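Local atomic coordinates of putative glyoxalase superfamily protein (Ralstonia eutropha, PDB entry 3IUZ), a protein that probably acts as an iron(II)-dependent dioxygenase that converts 2-oxoadipate and molecular oxygen to 2-hydroxyglutarate and carbon dioxide. Residues Arg157-Val160 against Gly161-Thr164; Ala214-Glu217 against Thr218-Glu222; Ala224-Ala227 against Trp228-Thr231. All coordinates share one frame; numbering follows the deposited sequence. Where two conformers were deposited one is given.

The three contacts are turns of three different helices, 154-164, 213-222 and 224-232, which pack together on the same side of the chain's centre. Contact 3 is buried, its centre about 15 Å from the centre of the chain, and its side chains are mainly apolar. The centres of contacts 1 and 2 lie further out, about 23 and 24 Å from the same point, and each has a buried apolar side and a polar side with exposed residues. The leucine L219 of contact 2 packs on A159 and V160 of contact 1 and on A230 of contact 3, so it touches both other helices. Charged side chains mark both outer contacts, and waters join contact 2; an indole and a selenomethionine mark the inner one.

Contact 1 (Arg157-Val160 against Gly161-Thr164); sequences REAV and GRVT
G161 N donates to R157 O and R162 N to E158 O, at 3.3 and 3.1 Å, as the last turns of helix 154-164 wind up. V163 N continues the i to i+4 pattern onto A159 O. At V160 O two amides converge: T164 N gives a straight bond of 2.9 Å (N-H...O 166°), while V163 N adds a weak, strongly bent one. The hydroxyl T164 OG1 lies 3.1 Å from V160 O and is hydrogen-bonded to D92 O. Beside it, the V160 and T164 side chains run alongside each other, with V160 CG1 4.0 Å from T164 OG1.

On the polar side, R162 doubles back. Its chain bends at chi3 (-67°) and brings the guanidinium over the preceding turn, where E158 O sits 3.8 Å above the plane of the R162 guanidinium, over the group's centre. R162 NH1 meets E158 CB at 4.1 Å rather than the carboxylate. The firm charge partner of R162 is D215 on helix 213-222, bound through NE.

A159, V160 and V163 turn their methyl groups to helices 213-222 and 224-232. The helix is therefore amphipathic: apolar branches seat it against its neighbours, and on the polar side the folded R162, whose guanidinium lies over its own helix, reaches across to D215 of helix 213-222.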
loop_
_atom_site.group_PDB
_atom_site.type_symbol
_atom_site.label_atom_id
_atom_site.label_comp_id
_atom_site.label_asym_id
_atom_site.label_seq_id
_atom_site.Cartn_x
_atom_site.Cartn_y
_atom_site.Cartn_z
ATOM N N ARG A 157 -24.435 7.049 4.758
ATOM C CA ARG A 157 -23.619 8.267 4.814
ATOM C C ARG A 157 -23.393 8.776 6.239
ATOM O O ARG A 157 -22.308 9.245 6.556
ATOM C CB ARG A 157 -24.182 9.338 3.865
ATOM C CG ARG A 157 -24.006 8.886 2.395
ATOM C CD ARG A 157 -24.685 9.679 1.266
ATOM N NE ARG A 157 -25.470 10.725 1.806
ATOM C CZ ARG A 157 -26.778 10.704 1.961
ATOM N NH1 ARG A 157 -27.542 9.704 1.535
ATOM N NH2 ARG A 157 -27.315 11.741 2.515
ATOM N N GLU A 158 -24.394 8.639 7.111
ATOM C CA GLU A 158 -24.222 8.926 8.542
ATOM C C GLU A 158 -23.230 7.979 9.198
ATOM O O GLU A 158 -22.449 8.378 10.057
ATOM C CB GLU A 158 -25.558 8.781 9.266
ATOM C CG GLU A 158 -26.565 9.841 8.886
ATOM C CD GLU A 158 -27.995 9.429 9.240
ATOM O OE1 GLU A 158 -28.175 8.455 10.042
ATOM O OE2 GLU A 158 -28.921 10.090 8.700
ATOM N N ALA A 159 -23.286 6.711 8.803
ATOM C CA ALA A 159 -22.350 5.714 9.307
ATOM C C ALA A 159 -20.912 6.073 8.898
ATOM O O ALA A 159 -20.012 6.025 9.732
ATOM C CB ALA A 159 -22.709 4.344 8.814
ATOM N N VAL A 160 -20.728 6.457 7.632
ATOM C CA VAL A 160 -19.406 6.865 7.182
ATOM C C VAL A 160 -18.825 7.951 8.099
ATOM O O VAL A 160 -17.727 7.795 8.629
ATOM C CB VAL A 160 -19.384 7.279 5.698
ATOM C CG1 VAL A 160 -17.994 7.900 5.313
ATOM C CG2 VAL A 160 -19.710 6.083 4.837
ATOM N N GLY A 161 -19.584 9.012 8.339
ATOM C CA GLY A 161 -19.088 10.112 9.123
ATOM C C GLY A 161 -18.792 9.741 10.562
ATOM O O GLY A 161 -17.816 10.199 11.141
ATOM N N ARG A 162 -19.616 8.883 11.159
ATOM C CA ARG A 162 -19.282 8.429 12.502
ATOM C C ARG A 162 -17.966 7.649 12.520
ATOM O O ARG A 162 -17.226 7.748 13.479
ATOM C CB ARG A 162 -20.403 7.598 13.146
ATOM C CG ARG A 162 -21.502 8.433 13.757
ATOM C CD ARG A 162 -22.352 7.566 14.673
ATOM N NE ARG A 162 -23.038 6.598 13.843
ATOM C CZ ARG A 162 -24.137 6.862 13.151
ATOM N NH1 ARG A 162 -24.713 8.058 13.220
ATOM N NH2 ARG A 162 -24.677 5.922 12.412
ATOM N N VAL A 163 -17.671 6.905 11.465
ATOM C CA VAL A 163 -16.474 6.083 11.434
ATOM C C VAL A 163 -15.247 6.959 11.172
ATOM O O VAL A 163 -14.267 6.860 11.909
ATOM C CB VAL A 163 -16.584 4.907 10.423
ATOM C CG1 VAL A 163 -15.222 4.296 10.165
ATOM C CG2 VAL A 163 -17.589 3.822 10.930
ATOM N N THR A 164 -15.333 7.838 10.179
ATOM C CA THR A 164 -14.178 8.637 9.748
ATOM C C THR A 164 -14.022 10.005 10.432
ATOM O O THR A 164 -12.928 10.572 10.407
ATOM C CB THR A 164 -14.152 8.847 8.204
ATOM O OG1 THR A 164 -15.304 9.590 7.789
ATOM C CG2 THR A 164 -14.084 7.491 7.454
#

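Contact 2 (Ala214-Glu217 against Thr218-Glu222); sequences ADYE and TLLRE
L220 N to Y216 O (2.8 Å) and L219 N to D215 O (2.9 Å) are the shortest backbone bonds across this part of helix 213-222. T218 N bonds to A214 O and R221 N to E217 O in the same i to i+4 pattern. A water bridges the first turn, donating to D215 OD1 and lying 2.6 Å from T218 OG1. T218 OG1 stands anti to its carbonyl carbon (chi1 -66°), which brings it back toward the preceding turn. D215 OD2 is taken by R162 of helix 154-164. A second water donates to A214 O at 2.8 Å and weakly accepts from R221 NH1.

The R221 chain bends at chi2 (-149°), laying one face of its guanidinium above the backbone oxygen E217 O, off toward the rim. On another side, Y216 and L220 lie alongside each other: L220 CD2 touches Y216 CE2 at 3.7 Å and approaches the ring obliquely. Y216 also meets the ring of F286.

Waters thus link D215 to T218 and, weakly, A214 O to R221 on the polar side. Y216 and L220 pack on helix 224-232, L219 lies between that helix and helix 154-164, and D215 has both carboxylate oxygens engaged.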
loop_
_atom_site.group_PDB
_atom_site.type_symbol
_atom_site.label_atom_id
_atom_site.label_comp_id
_atom_site.label_asym_id
_atom_site.label_seq_id
_atom_site.Cartn_x
_atom_site.Cartn_y
_atom_site.Cartn_z
ATOM N N ALA A 214 -22.437 -1.793 14.753
ATOM C CA ALA A 214 -23.634 -1.399 13.995
ATOM C C ALA A 214 -23.325 -0.568 12.764
ATOM O O ALA A 214 -23.977 -0.735 11.754
ATOM C CB ALA A 214 -24.615 -0.666 14.895
ATOM N N ASP A 215 -22.334 0.323 12.838
ATOM C CA ASP A 215 -22.008 1.154 11.683
ATOM C C ASP A 215 -21.280 0.334 10.626
ATOM O O ASP A 215 -21.561 0.469 9.424
ATOM C CB ASP A 215 -21.157 2.377 12.100
ATOM C CG ASP A 215 -21.946 3.368 12.889
ATOM O OD1 ASP A 215 -23.203 3.337 12.786
ATOM O OD2 ASP A 215 -21.321 4.158 13.606
ATOM N N TYR A 216 -20.390 -0.548 11.091
ATOM C CA TYR A 216 -19.683 -1.481 10.205
ATOM C C TYR A 216 -20.687 -2.267 9.388
ATOM O O TYR A 216 -20.582 -2.365 8.140
ATOM C CB TYR A 216 -18.750 -2.438 10.987
ATOM C CG TYR A 216 -18.242 -3.584 10.133
ATOM C CD1 TYR A 216 -17.229 -3.373 9.196
ATOM C CD2 TYR A 216 -18.797 -4.872 10.228
ATOM C CE1 TYR A 216 -16.764 -4.406 8.394
ATOM C CE2 TYR A 216 -18.329 -5.942 9.398
ATOM C CZ TYR A 216 -17.325 -5.727 8.504
ATOM O OH TYR A 216 -16.865 -6.745 7.659
ATOM N N GLU A 217 -21.717 -2.752 10.071
ATOM C CA GLU A 217 -22.746 -3.562 9.424
ATOM C C GLU A 217 -23.595 -2.733 8.471
ATOM O O GLU A 217 -23.883 -3.168 7.367
ATOM C CB GLU A 217 -23.582 -4.313 10.475
ATOM C CG GLU A 217 -22.718 -5.343 11.217
ATOM C CD GLU A 217 -23.313 -5.891 12.507
ATOM O OE1 GLU A 217 -24.293 -5.328 13.044
ATOM O OE2 GLU A 217 -22.767 -6.907 12.982
ATOM N N THR A 218 -23.961 -1.517 8.866
ATOM C CA THR A 218 -24.670 -0.607 7.938
ATOM C C THR A 218 -23.888 -0.404 6.652
ATOM O O THR A 218 -24.456 -0.475 5.535
ATOM C CB THR A 218 -24.937 0.749 8.578
ATOM O OG1 THR A 218 -25.855 0.574 9.668
ATOM C CG2 THR A 218 -25.507 1.752 7.554
ATOM N N LEU A 219 -22.581 -0.179 6.787
ATOM C CA LEU A 219 -21.739 -0.010 5.599
ATOM C C LEU A 219 -21.718 -1.290 4.787
ATOM O O LEU A 219 -21.833 -1.279 3.543
ATOM C CB LEU A 219 -20.315 0.426 5.985
ATOM C CG LEU A 219 -20.156 1.763 6.791
ATOM C CD1 LEU A 219 -18.712 1.939 7.278
ATOM C CD2 LEU A 219 -20.619 2.974 6.019
ATOM N N LEU A 220 -21.573 -2.402 5.483
ATOM C CA LEU A 220 -21.396 -3.660 4.777
ATOM C C LEU A 220 -22.603 -4.043 3.927
ATOM O O LEU A 220 -22.439 -4.679 2.889
ATOM C CB LEU A 220 -21.049 -4.765 5.753
ATOM C CG LEU A 220 -20.662 -6.133 5.215
ATOM C CD1 LEU A 220 -19.547 -6.084 4.151
ATOM C CD2 LEU A 220 -20.308 -7.048 6.412
ATOM N N ARG A 221 -23.791 -3.635 4.335
ATOM C CA ARG A 221 -24.978 -3.915 3.547
ATOM C C ARG A 221 -24.975 -3.243 2.164
ATOM O O ARG A 221 -25.636 -3.721 1.247
ATOM C CB ARG A 221 -26.218 -3.515 4.310
ATOM C CG ARG A 221 -26.272 -4.185 5.674
ATOM C CD ARG A 221 -27.651 -4.481 6.214
ATOM N NE ARG A 221 -27.455 -4.996 7.572
ATOM C CZ ARG A 221 -27.408 -4.234 8.670
ATOM N NH1 ARG A 221 -27.584 -2.911 8.608
ATOM N NH2 ARG A 221 -27.183 -4.809 9.851
ATOM N N GLU A 222 -24.263 -2.140 2.001
ATOM C CA GLU A 222 -24.255 -1.443 0.715
ATOM C C GLU A 222 -22.926 -1.463 -0.012
ATOM O O GLU A 222 -22.892 -1.338 -1.228
ATOM C CB GLU A 222 -24.777 -0.020 0.862
ATOM C CG GLU A 222 -26.101 0.050 1.631
ATOM C CD GLU A 222 -26.599 1.430 1.828
ATOM O OE1 GLU A 222 -26.476 2.243 0.893
ATOM O OE2 GLU A 222 -27.139 1.704 2.937
HETATM O O HOH W 1 -26.585 -1.698 11.558
HETATM O O HOH W 2 -25.539 2.467 11.456
#

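Contact 3 (Ala224-Ala227 against Trp228-Thr231); sequences AEMA and WIAT
W228 N, I229 N and A230 N donate to A224 O, E225 O and M226 O in helix 224-232, at 3.0, 3.0 and 2.9 Å, and T231 N adds a weak bond to A227 O (N-H...O 133°). The selenomethionine M226 carries the main side-chain contact. With CG anti to the backbone N (chi1 -178°) and further bends at chi2 and chi3, its CE swings forward to meet I229 CG2 at 4.2 Å, the two side chains crossing at about a right angle. I229 CG1 in turn comes within 3.3 Å of E225 O, so the branch rests against the preceding turn. A230 CB does the same at A227 O, and T231 CG2 lies 3.6 Å from that oxygen.

Of the W228 side chain, CB is the part that comes close, 3.4 Å from E225 O. Its indole leads away, where NE1 bonds to G300 O and the ring makes a cation-pi contact with R86.

A227 and A230 face helix 213-222, and A230 also touches helix 154-164. M226 and I229 reach F147 of strand 141-147, and M226 packs on helix 154-164 as well. The helix thus meets two helices and the sheet through apolar groups, and the buried indole N-H is satisfied by a backbone carbonyl.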
loop_
_atom_site.group_PDB
_atom_site.type_symbol
_atom_site.label_atom_id
_atom_site.label_comp_id
_atom_site.label_asym_id
_atom_site.label_seq_id
_atom_site.Cartn_x
_atom_site.Cartn_y
_atom_site.Cartn_z
ATOM N N ALA A 224 -19.020 -3.533 0.360
ATOM C CA ALA A 224 -17.938 -4.320 0.945
ATOM C C ALA A 224 -16.647 -3.465 1.082
ATOM O O ALA A 224 -15.878 -3.587 2.044
ATOM C CB ALA A 224 -17.684 -5.583 0.069
ATOM N N GLU A 225 -16.453 -2.561 0.130
ATOM C CA GLU A 225 -15.219 -1.781 0.067
ATOM C C GLU A 225 -15.167 -0.797 1.223
ATOM O O GLU A 225 -14.133 -0.662 1.874
ATOM C CB GLU A 225 -15.170 -1.040 -1.261
ATOM C CG GLU A 225 -14.833 -1.954 -2.403
ATOM C CD GLU A 225 -16.000 -2.846 -2.833
ATOM O OE1 GLU A 225 -17.201 -2.507 -2.655
ATOM O OE2 GLU A 225 -15.686 -3.917 -3.349
HETATM N N MSE A 226 -16.271 -0.088 1.465
HETATM C CA MSE A 226 -16.302 0.901 2.557
HETATM C C MSE A 226 -16.297 0.187 3.916
HETATM O O MSE A 226 -15.687 0.669 4.857
HETATM C CB MSE A 226 -17.544 1.820 2.429
HETATM C CG MSE A 226 -17.656 2.913 3.460
HETATM SE SE MSE A 226 -16.074 4.153 3.527
HETATM C CE MSE A 226 -15.728 4.050 5.419
ATOM N N ALA A 227 -16.934 -0.996 4.013
ATOM C CA ALA A 227 -16.823 -1.787 5.237
ATOM C C ALA A 227 -15.349 -2.138 5.551
ATOM O O ALA A 227 -14.891 -2.012 6.680
ATOM C CB ALA A 227 -17.676 -3.085 5.158
ATOM N N TRP A 228 -14.611 -2.539 4.526
ATOM C CA TRP A 228 -13.178 -2.846 4.657
ATOM C C TRP A 228 -12.386 -1.630 5.132
ATOM O O TRP A 228 -11.609 -1.690 6.100
ATOM C CB TRP A 228 -12.654 -3.408 3.322
ATOM C CG TRP A 228 -11.313 -3.901 3.384
ATOM C CD1 TRP A 228 -10.926 -5.224 3.516
ATOM C CD2 TRP A 228 -10.100 -3.141 3.246
ATOM N NE1 TRP A 228 -9.569 -5.303 3.500
ATOM C CE2 TRP A 228 -9.036 -4.047 3.329
ATOM C CE3 TRP A 228 -9.820 -1.770 3.056
ATOM C CZ2 TRP A 228 -7.695 -3.633 3.267
ATOM C CZ3 TRP A 228 -8.520 -1.354 2.990
ATOM C CH2 TRP A 228 -7.457 -2.271 3.095
ATOM N N ILE A 229 -12.642 -0.486 4.519
ATOM C CA ILE A 229 -12.009 0.760 4.947
ATOM C C ILE A 229 -12.311 1.060 6.406
ATOM O O ILE A 229 -11.447 1.477 7.157
ATOM C CB ILE A 229 -12.385 1.952 4.043
ATOM C CG1 ILE A 229 -11.947 1.669 2.598
ATOM C CG2 ILE A 229 -11.725 3.223 4.608
ATOM C CD1 ILE A 229 -12.417 2.691 1.549
ATOM N N ALA A 230 -13.540 0.786 6.831
ATOM C CA ALA A 230 -13.889 0.998 8.212
ATOM C C ALA A 230 -13.012 0.239 9.193
ATOM O O ALA A 230 -12.745 0.722 10.299
ATOM C CB ALA A 230 -15.396 0.695 8.441
ATOM N N THR A 231 -12.541 -0.946 8.809
ATOM C CA THR A 231 -11.756 -1.748 9.733
ATOM C C THR A 231 -10.266 -1.524 9.514
ATOM O O THR A 231 -9.503 -1.538 10.480
ATOM C CB THR A 231 -12.098 -3.286 9.668
ATOM O OG1 THR A 231 -11.466 -3.886 8.523
ATOM C CG2 THR A 231 -13.599 -3.537 9.632
#